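Local coordinates for protein osa (Shigella flexneri, PDB 4O7K) that suppresses the oncogenicity of Agrobacterium tumefaciens and acts as a plasmid fertility inhibition factor of the ParB/Srx superfamily, at residues 64-69 with 120-125; 90-95 with 142-147. The protein carries 1 engineered substitution. All blocks are in the same frame, centred on the assembly; numbering follows the deposited sequence. Where two conformers were deposited one is given.

Interaction 1: 64-69 with 120-125; sequences QSDFIV and LADVSP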
loop_
_atom_site.group_PDB
_atom_site.type_symbol
_atom_site.label_atom_id
_atom_site.label_comp_id
_atom_site.label_asym_id
_atom_site.label_seq_id
_atom_site.Cartn_x
_atom_site.Cartn_y
_atom_site.Cartn_z
ATOM N N GLN A 64 -18.832 3.131 -2.387
ATOM C CA GLN A 64 -18.920 4.578 -2.574
ATOM C C GLN A 64 -18.491 5.344 -1.321
ATOM O O GLN A 64 -18.025 6.492 -1.399
ATOM C CB GLN A 64 -20.349 4.969 -2.962
ATOM C CG GLN A 64 -20.755 4.530 -4.367
ATOM C CD GLN A 64 -20.124 5.391 -5.427
ATOM O OE1 GLN A 64 -19.029 5.105 -5.905
ATOM N NE2 GLN A 64 -20.809 6.465 -5.799
ATOM N N SER A 65 -18.656 4.697 -0.167
ATOM C CA SER A 65 -18.373 5.305 1.120
ATOM C C SER A 65 -16.905 5.175 1.528
ATOM O O SER A 65 -16.464 5.813 2.490
ATOM C CB SER A 65 -19.269 4.677 2.193
ATOM O OG SER A 65 -19.003 3.287 2.311
ATOM N N ASP A 66 -16.147 4.346 0.814
ATOM C CA ASP A 66 -14.728 4.168 1.115
ATOM C C ASP A 66 -13.943 5.413 0.717
ATOM O O ASP A 66 -14.434 6.256 -0.029
ATOM C CB ASP A 66 -14.148 2.966 0.377
ATOM C CG ASP A 66 -14.650 1.649 0.908
ATOM O OD1 ASP A 66 -14.990 1.572 2.109
ATOM O OD2 ASP A 66 -14.686 0.686 0.111
ATOM N N PHE A 67 -12.718 5.513 1.213
ATOM C CA PHE A 67 -11.832 6.615 0.868
ATOM C C PHE A 67 -10.530 6.077 0.313
ATOM O O PHE A 67 -10.048 5.033 0.746
ATOM C CB PHE A 67 -11.553 7.490 2.092
ATOM C CG PHE A 67 -12.642 8.466 2.397
ATOM C CD1 PHE A 67 -13.846 8.039 2.931
ATOM C CD2 PHE A 67 -12.465 9.813 2.142
ATOM C CE1 PHE A 67 -14.849 8.941 3.196
ATOM C CE2 PHE A 67 -13.463 10.722 2.411
ATOM C CZ PHE A 67 -14.658 10.288 2.930
ATOM N N ILE A 68 -9.961 6.782 -0.657
ATOM C CA ILE A 68 -8.655 6.406 -1.170
ATOM C C ILE A 68 -7.570 7.244 -0.507
ATOM O O ILE A 68 -7.700 8.461 -0.362
ATOM C CB ILE A 68 -8.594 6.557 -2.697
ATOM C CG1 ILE A 68 -9.407 5.427 -3.352
ATOM C CG2 ILE A 68 -7.148 6.518 -3.173
ATOM C CD1 ILE A 68 -9.932 5.777 -4.721
ATOM N N VAL A 69 -6.506 6.572 -0.091
ATOM C CA VAL A 69 -5.314 7.245 0.384
ATOM C C VAL A 69 -4.136 6.811 -0.491
ATOM O O VAL A 69 -3.898 5.614 -0.692
ATOM C CB VAL A 69 -5.013 6.924 1.860
ATOM C CG1 VAL A 69 -3.821 7.731 2.351
ATOM C CG2 VAL A 69 -6.257 7.190 2.724
ATOM N N LEU A 120 -7.552 -2.768 -5.033
ATOM C CA LEU A 120 -6.817 -2.176 -3.923
ATOM C C LEU A 120 -6.941 -2.994 -2.641
ATOM O O LEU A 120 -7.929 -3.686 -2.427
ATOM C CB LEU A 120 -7.321 -0.759 -3.652
ATOM C CG LEU A 120 -7.179 0.224 -4.818
ATOM C CD1 LEU A 120 -7.636 1.603 -4.354
ATOM C CD2 LEU A 120 -5.746 0.237 -5.292
ATOM N N ALA A 121 -5.924 -2.876 -1.798
ATOM C CA ALA A 121 -5.969 -3.359 -0.425
ATOM C C ALA A 121 -6.889 -2.494 0.420
ATOM O O ALA A 121 -7.006 -1.280 0.202
ATOM C CB ALA A 121 -4.578 -3.368 0.169
ATOM N N ASP A 122 -7.537 -3.131 1.386
ATOM C CA ASP A 122 -8.349 -2.448 2.396
ATOM C C ASP A 122 -7.612 -2.455 3.731
ATOM O O ASP A 122 -7.390 -3.514 4.316
ATOM C CB ASP A 122 -9.703 -3.131 2.535
ATOM C CG ASP A 122 -10.542 -3.007 1.279
ATOM O OD1 ASP A 122 -11.261 -1.996 1.143
ATOM O OD2 ASP A 122 -10.481 -3.922 0.428
ATOM N N VAL A 123 -7.198 -1.278 4.192
ATOM C CA VAL A 123 -6.378 -1.193 5.393
ATOM C C VAL A 123 -7.019 -0.276 6.428
ATOM O O VAL A 123 -8.029 0.376 6.167
ATOM C CB VAL A 123 -4.954 -0.678 5.092
ATOM C CG1 VAL A 123 -4.267 -1.562 4.033
ATOM C CG2 VAL A 123 -5.013 0.773 4.647
ATOM N N SER A 124 -6.411 -0.230 7.608
ATOM C CA SER A 124 -6.941 0.566 8.696
ATOM C C SER A 124 -5.819 1.061 9.587
ATOM O O SER A 124 -4.848 0.347 9.825
ATOM C CB SER A 124 -7.942 -0.254 9.514
ATOM O OG SER A 124 -8.977 -0.757 8.688
ATOM N N PRO A 125 -5.947 2.296 10.087
ATOM C CA PRO A 125 -5.028 2.760 11.119
ATOM C C PRO A 125 -5.357 2.029 12.415
ATOM O O PRO A 125 -6.513 1.647 12.600
ATOM C CB PRO A 125 -5.347 4.247 11.237
ATOM C CG PRO A 125 -6.771 4.352 10.801
ATOM C CD PRO A 125 -6.973 3.295 9.757
#
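CD1, a terminal methyl of L120, rests on the CG1 methylene of I68, the two atoms 4.3 Å apart. The leucine does most of the reaching: its side chain leaves the backbone toward 64-69, and with CD1 anti to CA (chi2 -176°) that methyl is carried straight out to the isoleucine. I68 leaves its backbone across this direction rather than along it, and so offers the flank of its CG1 branch. Both residues are buried and wholly hydrocarbon, as suits a place where L157 of strand 153-158 also touches the two of them; V179 and L182 of helix 179-189 cover I68 further.

The two backbones stay well apart, with CA of I68 9.2 Å from CA of L120, because they belong to different sheets. Strand 67-72 is the middle strand of a three-stranded antiparallel sheet, flanked by 153-158 and 177-178, whereas 118-128 runs in a mixed five-stranded sheet. The contact thus joins the two sheets through side chains alone.

At the more exposed margin D66 points toward 120-125, while D122 sets out alongside the other segment, and its carboxylate end then swings nearer. OD2 of D66 and OD1 of D122 are 4.5 Å apart, their carboxylate planes inclined by about 60°. Two negative charges at this spacing would be expected to repel somewhat, and partial exposure suits aspartate here. OD2 of D66 accepts a hydrogen bond from the backbone N of A63, which helps to hold that carboxylate, while L157 packs against the side chain of D122.

Interaction 2: 90-95 with 142-147; sequences ACPLKQ and RSMWLL. With PO4 (phosphate ion), chain B; IPA (isopropyl alcohol), chain E; PO4 (phosphate ion), chain C.
P92 lays its ring across the end of M144, the two side chains crossing at about a right angle, with CD of P92 3.6 Å from CE of M144. The methionine is extended beyond CG (chi2 -178°), which delivers its terminal methyl to the proline; a long, flexible thioether suits a helix residue that reaches a neighbouring loop. Next along, the aliphatic part of K94 runs past the helix backbone, its CD 3.6 Å from O of L147. A water bridges the two, accepting from NZ of K94 (3.1 Å) and donating to O of L147 (2.7 Å).

In the second shell, E150 forms a salt bridge with NZ of K94, and the backbone N of K94 is hydrogen-bonded to the hydroxyl of Y77; W80 packs on M144. Near the start of helix 140-148, R142 grips a phosphate. With CG between N and the carbonyl carbon (chi1 72°) and a further bend at chi3, the chain curls round and NE (2.7 Å) joins the backbone N (2.9 Å) at phosphate O4. NH2 bonds phosphate O1 at 3.0 Å and also donates to an isopropanol. K102 and T141 complete this site, and NH1 is held by O of P119. A second phosphate receives a bent bond (138°) from NE1 of W145 and is also hydrogen-bonded to H52 and H149; the indole stacks on H149 and F110.

With no direct hydrogen bond between them, loop and helix adhere by dispersion and a bridging water. R142 and W145, on the same helix, bind anions; both phosphates probably came from the crystallisation liquor, and the pockets are consistent with a preference for anions, though a natural ligand is not established.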
loop_
_atom_site.group_PDB
_atom_site.type_symbol
_atom_site.label_atom_id
_atom_site.label_comp_id
_atom_site.label_asym_id
_atom_site.label_seq_id
_atom_site.Cartn_x
_atom_site.Cartn_y
_atom_site.Cartn_z
ATOM N N ALA A 90 1.750 -9.864 10.852
ATOM C CA ALA A 90 3.136 -9.383 10.921
ATOM C C ALA A 90 3.751 -9.203 9.529
ATOM O O ALA A 90 3.611 -10.050 8.655
ATOM C CB ALA A 90 3.992 -10.328 11.735
ATOM N N CYS A 91 4.436 -8.091 9.335
ATOM C CA CYS A 91 5.046 -7.805 8.039
ATOM C C CYS A 91 6.424 -8.441 7.917
ATOM O O CYS A 91 7.307 -8.173 8.736
ATOM C CB CYS A 91 5.153 -6.306 7.841
ATOM S SG CYS A 91 5.783 -5.857 6.233
ATOM N N PRO A 92 6.612 -9.307 6.905
ATOM C CA PRO A 92 7.955 -9.831 6.626
ATOM C C PRO A 92 8.898 -8.710 6.187
ATOM O O PRO A 92 8.417 -7.674 5.721
ATOM C CB PRO A 92 7.727 -10.821 5.469
ATOM C CG PRO A 92 6.246 -11.058 5.423
ATOM C CD PRO A 92 5.612 -9.804 5.943
ATOM N N LEU A 93 10.208 -8.892 6.334
ATOM C CA LEU A 93 11.142 -7.992 5.672
ATOM C C LEU A 93 10.914 -8.086 4.169
ATOM O O LEU A 93 10.513 -9.136 3.663
ATOM C CB LEU A 93 12.597 -8.332 5.996
ATOM C CG LEU A 93 13.134 -8.134 7.417
ATOM C CD1 LEU A 93 14.624 -8.418 7.420
ATOM C CD2 LEU A 93 12.851 -6.734 7.936
ATOM N N LYS A 94 11.170 -6.989 3.468
ATOM C CA LYS A 94 11.052 -6.946 2.013
ATOM C C LYS A 94 11.730 -8.144 1.353
ATOM O O LYS A 94 11.124 -8.830 0.536
ATOM C CB LYS A 94 11.654 -5.648 1.481
ATOM C CG LYS A 94 10.666 -4.767 0.767
ATOM C CD LYS A 94 11.065 -3.292 0.849
ATOM C CE LYS A 94 12.235 -2.962 -0.051
ATOM N NZ LYS A 94 12.485 -1.484 -0.070
ATOM N N GLN A 95 12.967 -8.426 1.753
ATOM C CA GLN A 95 13.728 -9.535 1.176
ATOM C C GLN A 95 13.030 -10.878 1.307
ATOM O O GLN A 95 13.311 -11.794 0.540
ATOM C CB GLN A 95 15.122 -9.621 1.808
ATOM C CG GLN A 95 15.132 -9.673 3.324
ATOM C CD GLN A 95 16.541 -9.588 3.902
ATOM O OE1 GLN A 95 17.182 -10.609 4.173
ATOM N NE2 GLN A 95 17.031 -8.364 4.085
ATOM N N ARG A 142 -0.783 -8.568 -1.949
ATOM C CA ARG A 142 -0.589 -7.632 -3.053
ATOM C C ARG A 142 0.185 -6.411 -2.557
ATOM O O ARG A 142 0.928 -5.803 -3.314
ATOM C CB ARG A 142 -1.924 -7.226 -3.683
ATOM C CG ARG A 142 -2.784 -6.300 -2.840
ATOM C CD ARG A 142 -4.235 -6.339 -3.300
ATOM N NE ARG A 142 -4.862 -7.636 -3.033
ATOM C CZ ARG A 142 -5.941 -8.089 -3.668
ATOM N NH1 ARG A 142 -6.518 -7.355 -4.614
ATOM N NH2 ARG A 142 -6.437 -9.277 -3.367
ATOM N N SER A 143 0.033 -6.075 -1.274
ATOM C CA SER A 143 0.833 -5.007 -0.660
ATOM C C SER A 143 2.309 -5.397 -0.597
ATOM O O SER A 143 3.190 -4.560 -0.826
ATOM C CB SER A 143 0.332 -4.676 0.761
ATOM O OG SER A 143 -0.976 -4.121 0.746
ATOM N N MET A 144 2.582 -6.663 -0.278
ATOM C CA MET A 144 3.960 -7.154 -0.260
ATOM C C MET A 144 4.601 -7.061 -1.643
ATOM O O MET A 144 5.769 -6.692 -1.783
ATOM C CB MET A 144 4.021 -8.603 0.232
ATOM C CG MET A 144 3.604 -8.805 1.680
ATOM S SD MET A 144 3.790 -10.545 2.110
ATOM C CE MET A 144 2.904 -10.626 3.678
ATOM N N TRP A 145 3.825 -7.420 -2.659
ATOM C CA TRP A 145 4.313 -7.402 -4.034
ATOM C C TRP A 145 4.772 -5.985 -4.373
ATOM O O TRP A 145 5.898 -5.785 -4.826
ATOM C CB TRP A 145 3.224 -7.886 -5.004
ATOM C CG TRP A 145 3.716 -8.093 -6.433
ATOM C CD1 TRP A 145 4.166 -9.263 -6.992
ATOM C CD2 TRP A 145 3.805 -7.098 -7.466
ATOM N NE1 TRP A 145 4.526 -9.055 -8.306
ATOM C CE2 TRP A 145 4.316 -7.734 -8.620
ATOM C CE3 TRP A 145 3.506 -5.729 -7.523
ATOM C CZ2 TRP A 145 4.528 -7.053 -9.816
ATOM C CZ3 TRP A 145 3.717 -5.056 -8.711
ATOM C CH2 TRP A 145 4.223 -5.721 -9.846
ATOM N N LEU A 146 3.916 -5.001 -4.085
ATOM C CA LEU A 146 4.212 -3.604 -4.396
ATOM C C LEU A 146 5.439 -3.132 -3.639
ATOM O O LEU A 146 6.312 -2.474 -4.198
ATOM C CB LEU A 146 3.007 -2.699 -4.075
ATOM C CG LEU A 146 1.726 -2.889 -4.903
ATOM C CD1 LEU A 146 0.518 -2.342 -4.152
ATOM C CD2 LEU A 146 1.854 -2.201 -6.252
ATOM N N LEU A 147 5.508 -3.489 -2.365
ATOM C CA LEU A 147 6.625 -3.076 -1.520
ATOM C C LEU A 147 7.945 -3.708 -1.975
ATOM O O LEU A 147 8.969 -3.023 -2.104
ATOM C CB LEU A 147 6.329 -3.427 -0.066
ATOM C CG LEU A 147 5.272 -2.539 0.585
ATOM C CD1 LEU A 147 5.059 -2.987 2.027
ATOM C CD2 LEU A 147 5.692 -1.066 0.509
HETATM P P PO4 B . -4.028 -10.791 -1.095
HETATM O O1 PO4 B . -5.527 -10.838 -1.007
HETATM O O2 PO4 B . -3.432 -11.205 0.228
HETATM O O3 PO4 B . -3.544 -11.692 -2.203
HETATM O O4 PO4 B . -3.559 -9.385 -1.403
HETATM C C1 IPA E . -9.338 -9.232 -5.335
HETATM C C2 IPA E . -8.998 -10.460 -6.173
HETATM C C3 IPA E . -8.985 -10.106 -7.656
HETATM O O2 IPA E . -7.725 -10.933 -5.805
HETATM P P PO4 C . 7.413 -10.572 -10.787
HETATM O O1 PO4 C . 6.938 -10.862 -9.371
HETATM O O2 PO4 C . 8.526 -9.551 -10.757
HETATM O O3 PO4 C . 7.929 -11.833 -11.441
HETATM O O4 PO4 C . 6.262 -10.049 -11.610
HETATM O O HOH W 1 9.595 -0.675 -0.860
#

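In the fold
The segments alternate along the chain, in the order 64-69, 90-95, 120-125, 142-147, so the two contacts are interlaced. Their centres lie about 18 Å apart, on opposite sides of the chain's centre. Interaction 1 bridges the two sheets; interaction 2 joins the loop between helices 73-81 and 103-112 to helix 140-148. That helix follows strands 118-128 and 131-136, and where it returns beside 120-125 the contacts touch: CB of A121 packs 3.7 Å from OG of S143. Helix 140-148 thus packs beside the start of 120-125, the same segment that meets the three-stranded sheet in interaction 1.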